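Local atomic coordinates of kcn28 (Kitasatospora, PDB entry 6J31), a protein that is of unknown function but has the GT-B fold of two Rossmann-like domains, with a cleft where (2E,2'E)-3,3'-(1,2-phenylene)di(prop-2-enoic acid) is bound. Residues H17-P20 with S21-L24; R159-D162 with A163-D167; A175-L178 with V179-E183; L243-Y246 with E247-E251; R352-A355 with A356-L360. All coordinates share one frame; numbering follows the deposited sequence.

Interaction 1 of 5, residues H17-P20 with S21-L24; sequences HLHP and SLEL
Leu22 folds its side chain back over the peptide joining Leu18 to His19, just where the chain turns into helix 22-30. Its CD1 lies 3.1 Å from Leu18 O, an approach so short that the placing of this methyl is doubtful, while CD2 sits 3.4 Å from His19 CA. CD2 also comes to 3.9 Å from His19 ND1, the imidazole and the leucine crossing at about a right angle; the ring is swung to that side because its CG stands anti to the backbone N, chi1 -170°.

The polar atoms are held loosely here. Leu18 O takes a weak bond from Ser21 N at 3.5 Å, and His19 O another weak one from Leu22 N at 3.4 Å. Glu23 N donates to water 1 at 2.7 Å. The same water lies 2.7 Å from Pro20 O and can donate to it, though it has other acceptors in reach, so it links the Pro20 carbonyl to the Glu23 N-H in the first turn of the helix. The Glu23 carboxylate is engaged by Arg26 further along the helix. His17 ND1 is bonded to Asp107 OD1 and His17 O to Ser11 OG, and the residue touches the bound (2E,2'E)-3,3'-(1,2-phenylene)di(prop-2-enoic acid).

The whole stretch is the entry to the helix of a beta-alpha-beta unit of Rossmann type, strand 6-10, helix 22-30, strand 34-39. Leu18 packs on Tyr37 and Asn39 of strand 34-39, Pro20 touches Pro129, and Leu24 packs against Ala386 and Ile390 of helix 382-391.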
loop_
_atom_site.group_PDB
_atom_site.type_symbol
_atom_site.label_atom_id
_atom_site.label_comp_id
_atom_site.label_asym_id
_atom_site.label_seq_id
_atom_site.Cartn_x
_atom_site.Cartn_y
_atom_site.Cartn_z
ATOM N N HIS A 17 0.271 2.127 -5.130
ATOM C CA HIS A 17 0.656 1.064 -6.050
ATOM C C HIS A 17 1.955 1.361 -6.778
ATOM O O HIS A 17 2.311 0.637 -7.713
ATOM C CB HIS A 17 -0.470 0.813 -7.046
ATOM C CG HIS A 17 -1.770 0.494 -6.388
ATOM N ND1 HIS A 17 -2.252 -0.792 -6.280
ATOM C CD2 HIS A 17 -2.669 1.289 -5.761
ATOM C CE1 HIS A 17 -3.403 -0.774 -5.634
ATOM N NE2 HIS A 17 -3.679 0.476 -5.308
ATOM N N LEU A 18 2.668 2.406 -6.376
ATOM C CA LEU A 18 3.922 2.791 -7.000
ATOM C C LEU A 18 5.117 2.560 -6.086
ATOM O O LEU A 18 6.036 1.820 -6.445
ATOM C CB LEU A 18 3.832 4.262 -7.407
ATOM C CG LEU A 18 4.562 4.718 -8.659
ATOM C CD1 LEU A 18 4.107 3.927 -9.875
ATOM C CD2 LEU A 18 4.264 6.186 -8.829
ATOM N N HIS A 19 5.106 3.149 -4.890
ATOM C CA HIS A 19 6.269 3.065 -4.009
ATOM C C HIS A 19 6.641 1.647 -3.583
ATOM O O HIS A 19 7.847 1.381 -3.441
ATOM C CB HIS A 19 6.058 3.943 -2.769
ATOM C CG HIS A 19 7.293 4.107 -1.934
ATOM N ND1 HIS A 19 8.262 5.048 -2.216
ATOM C CD2 HIS A 19 7.725 3.442 -0.836
ATOM C CE1 HIS A 19 9.231 4.963 -1.324
ATOM N NE2 HIS A 19 8.931 3.996 -0.475
ATOM N N PRO A 20 5.705 0.722 -3.328
ATOM C CA PRO A 20 6.126 -0.595 -2.819
ATOM C C PRO A 20 7.145 -1.325 -3.684
ATOM O O PRO A 20 7.986 -2.043 -3.130
ATOM C CB PRO A 20 4.802 -1.367 -2.734
ATOM C CG PRO A 20 3.794 -0.311 -2.460
ATOM C CD PRO A 20 4.235 0.868 -3.274
ATOM N N SER A 21 7.124 -1.166 -5.009
ATOM C CA SER A 21 7.996 -1.968 -5.859
ATOM C C SER A 21 9.155 -1.207 -6.502
ATOM O O SER A 21 9.913 -1.823 -7.257
ATOM C CB SER A 21 7.171 -2.658 -6.956
ATOM O OG SER A 21 6.427 -1.718 -7.711
ATOM N N LEU A 22 9.341 0.089 -6.218
ATOM C CA LEU A 22 10.421 0.826 -6.880
ATOM C C LEU A 22 11.777 0.168 -6.651
ATOM O O LEU A 22 12.561 -0.003 -7.593
ATOM C CB LEU A 22 10.468 2.293 -6.436
ATOM C CG LEU A 22 9.522 3.343 -7.039
ATOM C CD1 LEU A 22 8.507 2.760 -8.019
ATOM C CD2 LEU A 22 8.860 4.206 -5.978
ATOM N N GLU A 23 12.078 -0.197 -5.405
ATOM C CA GLU A 23 13.377 -0.799 -5.130
ATOM C C GLU A 23 13.507 -2.168 -5.777
ATOM O O GLU A 23 14.617 -2.577 -6.140
ATOM C CB GLU A 23 13.614 -0.889 -3.625
ATOM C CG GLU A 23 13.776 0.470 -2.953
ATOM C CD GLU A 23 14.729 1.385 -3.703
ATOM O OE1 GLU A 23 15.828 0.926 -4.091
ATOM O OE2 GLU A 23 14.374 2.567 -3.904
ATOM N N LEU A 24 12.395 -2.890 -5.929
ATOM C CA LEU A 24 12.450 -4.157 -6.646
ATOM C C LEU A 24 12.802 -3.939 -8.115
ATOM O O LEU A 24 13.652 -4.650 -8.667
ATOM C CB LEU A 24 11.118 -4.897 -6.504
ATOM C CG LEU A 24 10.950 -6.202 -7.284
ATOM C CD1 LEU A 24 12.088 -7.143 -6.947
ATOM C CD2 LEU A 24 9.619 -6.855 -6.951
HETATM O O HOH W 1 10.381 -0.834 -3.462
#

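Interaction 2 of 5, residues R159-D162 with A163-D167; sequences RRFD and AWLED
The phenyl ring of Phe161 meets Leu165 with its edge: CD1 of the leucine lies in the ring plane, 3.6 Å from Phe161 CE1. That same CE1 also approaches the rim of the indole of Trp164, near the indole plane, 3.9 Å from CE3. The two aromatic side chains run side by side in the same direction, and the phenyl ring is turned so that CE3 reaches it obliquely; they touch without stacking. Both lean this way because each CG is anti to its own backbone N, with chi1 of -152° for Phe161 and 175° for Trp164.

On the next flank Leu165 CD2 stands 4.1 Å from Asp162 OD1, and Glu166 CG rests 3.3 Å from Asp162 O. That carbonyl accepts from Glu166 N at 3.0 Å, one of four regular helical bonds, of which Ala163 N to Arg159 O is 2.9 Å.

Arg160 reaches helix 74-96, resting on Leu82 and forming a salt bridge with Asp83. Phe161 also lies on Leu82, and Trp164 on Ala85 and Val86 of the same helix; Trp164 further reaches Pro112 and Val115 of helix 112-120, and Leu165 packs on Ala175 in the loop that follows.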
loop_
_atom_site.group_PDB
_atom_site.type_symbol
_atom_site.label_atom_id
_atom_site.label_comp_id
_atom_site.label_asym_id
_atom_site.label_seq_id
_atom_site.Cartn_x
_atom_site.Cartn_y
_atom_site.Cartn_z
ATOM N N ARG A 159 -21.962 -8.720 -15.647
ATOM C CA ARG A 159 -22.130 -9.188 -17.018
ATOM C C ARG A 159 -21.106 -8.548 -17.949
ATOM O O ARG A 159 -20.560 -9.218 -18.832
ATOM C CB ARG A 159 -23.549 -8.908 -17.493
ATOM C CG ARG A 159 -24.556 -9.910 -16.996
ATOM C CD ARG A 159 -25.943 -9.567 -17.482
ATOM N NE ARG A 159 -26.899 -10.598 -17.109
ATOM C CZ ARG A 159 -27.028 -11.750 -17.759
ATOM N NH1 ARG A 159 -26.259 -12.007 -18.811
ATOM N NH2 ARG A 159 -27.913 -12.651 -17.356
ATOM N N ARG A 160 -20.852 -7.248 -17.783
ATOM C CA ARG A 160 -19.857 -6.584 -18.617
ATOM C C ARG A 160 -18.467 -7.136 -18.340
ATOM O O ARG A 160 -17.653 -7.289 -19.260
ATOM C CB ARG A 160 -19.900 -5.076 -18.379
ATOM C CG ARG A 160 -19.011 -4.273 -19.301
ATOM C CD ARG A 160 -19.375 -2.804 -19.266
ATOM N NE ARG A 160 -18.904 -2.143 -18.054
ATOM C CZ ARG A 160 -17.978 -1.189 -18.036
ATOM N NH1 ARG A 160 -17.398 -0.806 -19.166
ATOM N NH2 ARG A 160 -17.616 -0.633 -16.886
ATOM N N PHE A 161 -18.177 -7.434 -17.073
ATOM C CA PHE A 161 -16.890 -8.011 -16.709
ATOM C C PHE A 161 -16.693 -9.364 -17.390
ATOM O O PHE A 161 -15.645 -9.622 -17.993
ATOM C CB PHE A 161 -16.811 -8.122 -15.183
ATOM C CG PHE A 161 -15.415 -8.065 -14.631
ATOM C CD1 PHE A 161 -14.353 -8.639 -15.307
ATOM C CD2 PHE A 161 -15.166 -7.405 -13.435
ATOM C CE1 PHE A 161 -13.072 -8.576 -14.798
ATOM C CE2 PHE A 161 -13.884 -7.336 -12.919
ATOM C CZ PHE A 161 -12.834 -7.922 -13.601
ATOM N N ASP A 162 -17.708 -10.233 -17.323
ATOM C CA ASP A 162 -17.603 -11.538 -17.971
ATOM C C ASP A 162 -17.467 -11.396 -19.478
ATOM O O ASP A 162 -16.745 -12.168 -20.119
ATOM C CB ASP A 162 -18.809 -12.413 -17.632
ATOM C CG ASP A 162 -18.805 -12.868 -16.192
ATOM O OD1 ASP A 162 -17.744 -12.759 -15.543
ATOM O OD2 ASP A 162 -19.849 -13.362 -15.719
ATOM N N ALA A 163 -18.170 -10.428 -20.065
ATOM C CA ALA A 163 -18.058 -10.206 -21.501
ATOM C C ALA A 163 -16.659 -9.744 -21.883
ATOM O O ALA A 163 -16.136 -10.133 -22.935
ATOM C CB ALA A 163 -19.095 -9.188 -21.950
ATOM N N TRP A 164 -16.043 -8.898 -21.053
ATOM C CA TRP A 164 -14.679 -8.460 -21.336
ATOM C C TRP A 164 -13.706 -9.634 -21.308
ATOM O O TRP A 164 -12.812 -9.724 -22.156
ATOM C CB TRP A 164 -14.256 -7.373 -20.352
ATOM C CG TRP A 164 -12.828 -6.968 -20.518
ATOM C CD1 TRP A 164 -12.277 -6.338 -21.591
ATOM C CD2 TRP A 164 -11.767 -7.152 -19.572
ATOM N NE1 TRP A 164 -10.940 -6.126 -21.379
ATOM C CE2 TRP A 164 -10.601 -6.615 -20.145
ATOM C CE3 TRP A 164 -11.694 -7.712 -18.295
ATOM C CZ2 TRP A 164 -9.372 -6.631 -19.491
ATOM C CZ3 TRP A 164 -10.475 -7.732 -17.647
ATOM C CH2 TRP A 164 -9.330 -7.191 -18.243
ATOM N N LEU A 165 -13.877 -10.558 -20.356
ATOM C CA LEU A 165 -13.030 -11.750 -20.327
ATOM C C LEU A 165 -13.214 -12.577 -21.594
ATOM O O LEU A 165 -12.237 -13.011 -22.213
ATOM C CB LEU A 165 -13.330 -12.610 -19.094
ATOM C CG LEU A 165 -12.768 -12.327 -17.694
ATOM C CD1 LEU A 165 -12.395 -10.885 -17.494
ATOM C CD2 LEU A 165 -13.757 -12.769 -16.624
ATOM N N GLU A 166 -14.469 -12.811 -21.988
ATOM C CA GLU A 166 -14.730 -13.592 -23.192
ATOM C C GLU A 166 -14.216 -12.880 -24.436
ATOM O O GLU A 166 -13.601 -13.506 -25.305
ATOM C CB GLU A 166 -16.222 -13.899 -23.295
ATOM C CG GLU A 166 -16.703 -14.771 -22.140
ATOM C CD GLU A 166 -18.161 -15.164 -22.244
ATOM O OE1 GLU A 166 -18.877 -14.587 -23.091
ATOM O OE2 GLU A 166 -18.591 -16.044 -21.467
ATOM N N ASP A 167 -14.453 -11.571 -24.539
ATOM C CA ASP A 167 -13.955 -10.826 -25.690
ATOM C C ASP A 167 -12.433 -10.782 -25.726
ATOM O O ASP A 167 -11.848 -10.676 -26.809
ATOM C CB ASP A 167 -14.519 -9.408 -25.690
ATOM C CG ASP A 167 -14.430 -8.754 -27.051
ATOM O OD1 ASP A 167 -14.881 -9.368 -28.038
ATOM O OD2 ASP A 167 -13.893 -7.629 -27.134
#

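Interaction 3 of 5, residues A175-L178 with V179-E183; sequences AGDL and VNLPE
Asp177 and Leu181 lie side by side with their side chains pointing the same way, so the leucine methyl CD2 covers the carboxylate, 3.7 Å from Asp177 CG. The aspartate CG is set beside its backbone N (chi1 -75°) and the leucine CG anti to its own (chi1 -173°), which brings the two chains alongside. The carboxylate has its strong partner outside the pair: OD1 forms a salt bridge with Arg138.

Leu178 and Val179 behave differently. Their side chains cross at about a right angle, with Leu178 CD1 3.7 Å from Val179 CG2. The backbone of Val179, phi 99°, is improbable for a branched residue, and both it and the short approach of Val179 CB to Leu178 O are doubtful.

Asp177 to Asn180 make up a short helix, 177-180, which Leu181 leaves on the way to strand 185-187 of the N-terminal Rossmann-like domain. Two backbone bonds define the turn: Asn180 N to Gly176 O at 3.1 Å, and Leu181 N to Asp177 O at a short 2.6 Å. Asp177 O also receives a weak bond from Arg114. Leu178 packs on Tyr111 and Val115. Asn180 ND2 donates to the backbone of the bound peptide, and the Asn180 side chain is about 5 Å from (2E,2'E)-3,3'-(1,2-phenylene)di(prop-2-enoic acid).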
loop_
_atom_site.group_PDB
_atom_site.type_symbol
_atom_site.label_atom_id
_atom_site.label_comp_id
_atom_site.label_asym_id
_atom_site.label_seq_id
_atom_site.Cartn_x
_atom_site.Cartn_y
_atom_site.Cartn_z
ATOM N N ALA A 175 -14.035 -13.994 -13.095
ATOM C CA ALA A 175 -13.610 -12.611 -12.904
ATOM C C ALA A 175 -12.954 -12.403 -11.548
ATOM O O ALA A 175 -12.131 -11.496 -11.398
ATOM C CB ALA A 175 -14.793 -11.660 -13.065
ATOM N N GLY A 176 -13.338 -13.193 -10.544
ATOM C CA GLY A 176 -12.684 -13.102 -9.248
ATOM C C GLY A 176 -11.311 -13.749 -9.233
ATOM O O GLY A 176 -10.368 -13.209 -8.646
ATOM N N ASP A 177 -11.189 -14.930 -9.841
ATOM C CA ASP A 177 -9.918 -15.649 -9.843
ATOM C C ASP A 177 -8.846 -14.857 -10.582
ATOM O O ASP A 177 -7.753 -14.624 -10.055
ATOM C CB ASP A 177 -10.109 -17.033 -10.456
ATOM C CG ASP A 177 -10.811 -17.984 -9.515
ATOM O OD1 ASP A 177 -11.166 -17.560 -8.391
ATOM O OD2 ASP A 177 -11.008 -19.155 -9.898
ATOM N N LEU A 178 -9.126 -14.469 -11.821
ATOM C CA LEU A 178 -8.403 -13.362 -12.421
ATOM C C LEU A 178 -8.573 -12.170 -11.492
ATOM O O LEU A 178 -9.689 -11.896 -11.055
ATOM C CB LEU A 178 -8.975 -13.073 -13.812
ATOM C CG LEU A 178 -8.428 -12.069 -14.839
ATOM C CD1 LEU A 178 -8.792 -10.649 -14.489
ATOM C CD2 LEU A 178 -6.938 -12.195 -15.056
ATOM N N VAL A 179 -7.460 -11.521 -11.134
ATOM C CA VAL A 179 -7.361 -10.411 -10.171
ATOM C C VAL A 179 -6.903 -10.918 -8.807
ATOM O O VAL A 179 -5.843 -10.515 -8.317
ATOM C CB VAL A 179 -8.659 -9.590 -9.984
ATOM C CG1 VAL A 179 -8.494 -8.592 -8.835
ATOM C CG2 VAL A 179 -9.067 -8.870 -11.256
ATOM N N ASN A 180 -7.702 -11.776 -8.164
ATOM C CA ASN A 180 -7.452 -12.145 -6.773
ATOM C C ASN A 180 -6.935 -13.568 -6.575
ATOM O O ASN A 180 -6.611 -13.935 -5.440
ATOM C CB ASN A 180 -8.711 -11.923 -5.926
ATOM C CG ASN A 180 -8.968 -10.451 -5.652
ATOM O OD1 ASN A 180 -8.031 -9.657 -5.574
ATOM N ND2 ASN A 180 -10.232 -10.085 -5.482
ATOM N N LEU A 181 -6.819 -14.366 -7.635
ATOM C CA LEU A 181 -6.156 -15.670 -7.582
ATOM C C LEU A 181 -5.080 -15.721 -8.664
ATOM O O LEU A 181 -5.198 -16.466 -9.643
ATOM C CB LEU A 181 -7.164 -16.806 -7.761
ATOM C CG LEU A 181 -6.643 -18.229 -7.555
ATOM C CD1 LEU A 181 -6.461 -18.520 -6.075
ATOM C CD2 LEU A 181 -7.550 -19.263 -8.227
ATOM N N PRO A 182 -4.000 -14.959 -8.499
ATOM C CA PRO A 182 -2.954 -14.930 -9.528
ATOM C C PRO A 182 -2.232 -16.265 -9.641
ATOM O O PRO A 182 -2.254 -17.095 -8.734
ATOM C CB PRO A 182 -2.004 -13.834 -9.030
ATOM C CG PRO A 182 -2.199 -13.826 -7.553
ATOM C CD PRO A 182 -3.656 -14.116 -7.341
ATOM N N GLU A 183 -1.591 -16.468 -10.791
ATOM C CA GLU A 183 -0.772 -17.664 -10.976
ATOM C C GLU A 183 0.394 -17.684 -9.998
ATOM O O GLU A 183 0.691 -18.712 -9.380
ATOM C CB GLU A 183 -0.256 -17.731 -12.412
ATOM C CG GLU A 183 0.541 -18.988 -12.731
ATOM C CD GLU A 183 -0.329 -20.149 -13.183
ATOM O OE1 GLU A 183 -1.187 -19.935 -14.064
ATOM O OE2 GLU A 183 -0.141 -21.277 -12.676
#

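Interaction 4 of 5, residues L243-Y246 with E247-E251; sequences LPFY and ETCVE
Pro244 O is approached by two groups of one residue: Thr248 N bonds to it at 3.1 Å, and Thr248 OG1 lies at the same 3.1 Å, although that hydroxyl proton has another acceptor within reach. OG1 comes back to the carbonyl because it sits beside the backbone N, chi1 -53°. The shortest backbone bond between 243-246 and 247-251, Glu247 N to Leu243 O, is 2.8 Å, and Cys249 N to Phe245 O follows at 2.9 Å.

One turn after Phe245, Cys249 lays its sulfur over a face of the Phe245 ring. SG is 3.7 Å from the ring centroid, 26° off the normal and displaced toward the rim, so its nearest ring atom is CE2 at 3.4 Å. With CG anti to N (chi1 177°), the Phe245 ring presents a face to SG.

Helix 243-253 is the crossover of the beta-alpha-beta unit between strands 229-234 and 259-264. Tyr246 and Val250 pack on strand 259-264, through Leu263 and, for Val250, Leu261 as well; Phe245 touches Leu235, Ile345 and Val348.

A polarisable sulfur on an aromatic face gives a dispersion-rich contact between two buried side chains, while the threonine can settle part of its polarity on the helix's own carbonyl.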
loop_
_atom_site.group_PDB
_atom_site.type_symbol
_atom_site.label_atom_id
_atom_site.label_comp_id
_atom_site.label_asym_id
_atom_site.label_seq_id
_atom_site.Cartn_x
_atom_site.Cartn_y
_atom_site.Cartn_z
ATOM N N LEU A 243 -9.516 18.700 10.104
ATOM C CA LEU A 243 -9.039 19.803 10.930
ATOM C C LEU A 243 -9.538 19.663 12.367
ATOM O O LEU A 243 -8.787 19.982 13.298
ATOM C CB LEU A 243 -9.456 21.159 10.352
ATOM C CG LEU A 243 -8.739 22.388 10.932
ATOM C CD1 LEU A 243 -7.229 22.185 11.003
ATOM C CD2 LEU A 243 -9.074 23.648 10.142
ATOM N N PRO A 244 -10.787 19.227 12.608
ATOM C CA PRO A 244 -11.207 19.038 14.009
ATOM C C PRO A 244 -10.336 18.050 14.764
ATOM O O PRO A 244 -10.020 18.286 15.938
ATOM C CB PRO A 244 -12.653 18.542 13.876
ATOM C CG PRO A 244 -13.114 19.102 12.593
ATOM C CD PRO A 244 -11.928 19.060 11.686
ATOM N N PHE A 245 -9.935 16.948 14.124
ATOM C CA PHE A 245 -9.015 16.020 14.775
ATOM C C PHE A 245 -7.654 16.669 14.994
ATOM O O PHE A 245 -7.020 16.457 16.035
ATOM C CB PHE A 245 -8.879 14.734 13.960
ATOM C CG PHE A 245 -7.886 13.758 14.533
ATOM C CD1 PHE A 245 -8.188 13.026 15.671
ATOM C CD2 PHE A 245 -6.653 13.571 13.933
ATOM C CE1 PHE A 245 -7.273 12.135 16.202
ATOM C CE2 PHE A 245 -5.738 12.677 14.456
ATOM C CZ PHE A 245 -6.047 11.961 15.593
ATOM N N TYR A 246 -7.186 17.454 14.018
ATOM C CA TYR A 246 -5.912 18.154 14.161
ATOM C C TYR A 246 -5.948 19.099 15.353
ATOM O O TYR A 246 -4.951 19.255 16.070
ATOM C CB TYR A 246 -5.583 18.924 12.881
ATOM C CG TYR A 246 -5.269 18.038 11.699
ATOM C CD1 TYR A 246 -4.689 16.792 11.880
ATOM C CD2 TYR A 246 -5.532 18.457 10.398
ATOM C CE1 TYR A 246 -4.393 15.978 10.807
ATOM C CE2 TYR A 246 -5.244 17.647 9.317
ATOM C CZ TYR A 246 -4.671 16.411 9.528
ATOM O OH TYR A 246 -4.374 15.597 8.461
ATOM N N GLU A 247 -7.087 19.755 15.564
ATOM C CA GLU A 247 -7.239 20.625 16.722
ATOM C C GLU A 247 -7.225 19.835 18.027
ATOM O O GLU A 247 -6.667 20.298 19.027
ATOM C CB GLU A 247 -8.501 21.470 16.567
ATOM C CG GLU A 247 -8.335 22.576 15.544
ATOM C CD GLU A 247 -9.439 23.600 15.629
ATOM O OE1 GLU A 247 -9.186 24.740 16.084
ATOM O OE2 GLU A 247 -10.574 23.240 15.256
ATOM N N THR A 248 -7.815 18.641 18.041
ATOM C CA THR A 248 -7.687 17.786 19.218
ATOM C C THR A 248 -6.229 17.408 19.477
ATOM O O THR A 248 -5.788 17.363 20.631
ATOM C CB THR A 248 -8.546 16.534 19.053
ATOM O OG1 THR A 248 -9.888 16.919 18.728
ATOM C CG2 THR A 248 -8.559 15.731 20.340
ATOM N N CYS A 249 -5.464 17.141 18.413
ATOM C CA CYS A 249 -4.061 16.765 18.584
ATOM C C CYS A 249 -3.246 17.900 19.194
ATOM O O CYS A 249 -2.467 17.681 20.130
ATOM C CB CYS A 249 -3.469 16.328 17.243
ATOM S SG CYS A 249 -4.171 14.794 16.580
ATOM N N VAL A 250 -3.403 19.124 18.681
ATOM C CA VAL A 250 -2.704 20.253 19.293
ATOM C C VAL A 250 -3.222 20.482 20.708
ATOM O O VAL A 250 -2.447 20.766 21.627
ATOM C CB VAL A 250 -2.800 21.520 18.419
ATOM C CG1 VAL A 250 -2.010 21.338 17.136
ATOM C CG2 VAL A 250 -4.231 21.873 18.100
ATOM N N GLU A 251 -4.536 20.340 20.911
ATOM C CA GLU A 251 -5.098 20.478 22.253
ATOM C C GLU A 251 -4.478 19.469 23.213
ATOM O O GLU A 251 -4.306 19.757 24.402
ATOM C CB GLU A 251 -6.617 20.305 22.214
ATOM C CG GLU A 251 -7.254 20.142 23.590
ATOM C CD GLU A 251 -8.753 19.927 23.528
ATOM O OE1 GLU A 251 -9.308 19.902 22.409
ATOM O OE2 GLU A 251 -9.374 19.768 24.600
#

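Interaction 5 of 5, residues R352-A355 with A356-L360; sequences RLRA and AVVEL
Leu353 and Val357 meet as neighbours one turn apart on helix 350-362, which follows strand 340-342 at the end of the C-terminal sheet. The contact is local, intrahelical and mostly apolar on its buried side. Leu353 CD1 is 4.0 Å from Val357 CG2, the two side chains running at a slant to each other. CG2 also rests 3.3 Å from Leu353 O, placed there by a valine whose CG1 is anti to its backbone N (chi1 164°).

Further round the helix Arg354 and Val358 lie side by side, pointing the same way. The arginine chain bends at chi3 (58°) so that NH2 comes to 4.1 Å from Val358 CG1, which reaches the guanidinium obliquely. CG1 lies 3.2 Å from Arg354 O as well.

The helix belongs to the family domain named after erythromycin biosynthesis protein CIII and packs on the parallel sheet of a Rossmann-like half of the GT-B fold. Ala356 lies on Arg341 and Val319, side chains of strands 340-342 and 318-320, and Leu353 and Val357 touch Val252 and Phe253 of helix 243-253.

Backbone bonds keep the helix regular: Val358 N to Arg354 O at 2.9 Å and Glu359 N to Ala355 O at 3.0 Å, while Ala356 N to Arg352 O is weak at 3.3 Å. The Glu359 chain, extended beyond CG, runs past the Ala355 carbonyl, CG 3.4 Å from Ala355 O, and its OE1 forms a salt bridge with Arg341, tying the outer side of the helix to the last strand of the sheet.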
loop_
_atom_site.group_PDB
_atom_site.type_symbol
_atom_site.label_atom_id
_atom_site.label_comp_id
_atom_site.label_asym_id
_atom_site.label_seq_id
_atom_site.Cartn_x
_atom_site.Cartn_y
_atom_site.Cartn_z
ATOM N N ARG A 352 -8.672 10.589 25.960
ATOM C CA ARG A 352 -8.550 9.268 25.348
ATOM C C ARG A 352 -7.359 9.215 24.396
ATOM O O ARG A 352 -6.561 8.272 24.435
ATOM C CB ARG A 352 -9.829 8.924 24.586
ATOM C CG ARG A 352 -10.962 8.301 25.370
ATOM C CD ARG A 352 -12.117 8.094 24.396
ATOM N NE ARG A 352 -11.770 7.236 23.264
ATOM C CZ ARG A 352 -12.513 7.123 22.165
ATOM N NH1 ARG A 352 -12.118 6.334 21.171
ATOM N NH2 ARG A 352 -13.655 7.791 22.057
ATOM N N LEU A 353 -7.232 10.219 23.523
ATOM C CA LEU A 353 -6.093 10.253 22.610
ATOM C C LEU A 353 -4.784 10.390 23.377
ATOM O O LEU A 353 -3.782 9.757 23.027
ATOM C CB LEU A 353 -6.260 11.394 21.595
ATOM C CG LEU A 353 -5.227 11.692 20.485
ATOM C CD1 LEU A 353 -3.924 12.339 20.970
ATOM C CD2 LEU A 353 -4.928 10.433 19.682
ATOM N N ARG A 354 -4.772 11.216 24.424
ATOM C CA ARG A 354 -3.552 11.412 25.202
ATOM C C ARG A 354 -3.147 10.144 25.941
ATOM O O ARG A 354 -1.953 9.839 26.049
ATOM C CB ARG A 354 -3.727 12.576 26.176
ATOM C CG ARG A 354 -2.462 12.927 26.946
ATOM C CD ARG A 354 -2.778 13.744 28.181
ATOM N NE ARG A 354 -3.691 13.037 29.070
ATOM C CZ ARG A 354 -3.304 12.268 30.080
ATOM N NH1 ARG A 354 -4.211 11.661 30.833
ATOM N NH2 ARG A 354 -2.013 12.108 30.341
ATOM N N ALA A 355 -4.124 9.399 26.465
ATOM C CA ALA A 355 -3.812 8.183 27.210
ATOM C C ALA A 355 -3.092 7.173 26.328
ATOM O O ALA A 355 -2.085 6.582 26.734
ATOM C CB ALA A 355 -5.092 7.579 27.787
ATOM N N ALA A 356 -3.597 6.962 25.113
ATOM C CA ALA A 356 -2.936 6.053 24.186
ATOM C C ALA A 356 -1.519 6.517 23.876
ATOM O O ALA A 356 -0.591 5.703 23.817
ATOM C CB ALA A 356 -3.752 5.927 22.901
ATOM N N VAL A 357 -1.330 7.824 23.685
ATOM C CA VAL A 357 -0.013 8.344 23.325
ATOM C C VAL A 357 0.986 8.124 24.458
ATOM O O VAL A 357 2.082 7.596 24.246
ATOM C CB VAL A 357 -0.117 9.829 22.937
ATOM C CG1 VAL A 357 1.253 10.483 22.945
ATOM C CG2 VAL A 357 -0.776 9.968 21.579
ATOM N N VAL A 358 0.627 8.535 25.677
ATOM C CA VAL A 358 1.587 8.486 26.777
ATOM C C VAL A 358 1.842 7.045 27.218
ATOM O O VAL A 358 2.976 6.675 27.546
ATOM C CB VAL A 358 1.122 9.382 27.942
ATOM C CG1 VAL A 358 -0.191 8.885 28.543
ATOM C CG2 VAL A 358 2.207 9.480 29.004
ATOM N N GLU A 359 0.796 6.216 27.253
ATOM C CA GLU A 359 0.956 4.830 27.681
ATOM C C GLU A 359 1.781 4.034 26.676
ATOM O O GLU A 359 2.678 3.274 27.057
ATOM C CB GLU A 359 -0.414 4.190 27.890
ATOM C CG GLU A 359 -1.024 4.488 29.247
ATOM C CD GLU A 359 -2.540 4.512 29.210
ATOM O OE1 GLU A 359 -3.127 3.784 28.380
ATOM O OE2 GLU A 359 -3.141 5.258 30.014
ATOM N N LEU A 360 1.484 4.192 25.384
ATOM C CA LEU A 360 2.211 3.456 24.355
ATOM C C LEU A 360 3.699 3.785 24.372
ATOM O O LEU A 360 4.542 2.890 24.232
ATOM C CB LEU A 360 1.614 3.761 22.983
ATOM C CG LEU A 360 1.180 2.590 22.110
ATOM C CD1 LEU A 360 0.295 1.654 22.897
ATOM C CD2 LEU A 360 0.442 3.114 20.904
#

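In the fold
Interactions 1, 2 and 3 belong to the N-terminal Rossmann-like domain, interactions 4 and 5 to the C-terminal one; the centres of 2 and 5 are about 51 Å apart. Interaction 3 is the most buried, and it touches interaction 2 directly, with Ala175 packed against Phe161, Asp162 and Leu165. Interaction 1 sits nearest the centre of the chain, at a helix entry where bonds are weak and a water helps. Interactions 2, 4 and 5 are regular helical turns, with a buried apolar face and a charged outer one; their inner contacts are aromatic, sulfur-aromatic and aliphatic respectively. Interactions 4 and 5 do not touch, but their helices pack through Leu353 on Val252 and Val357 on Phe253.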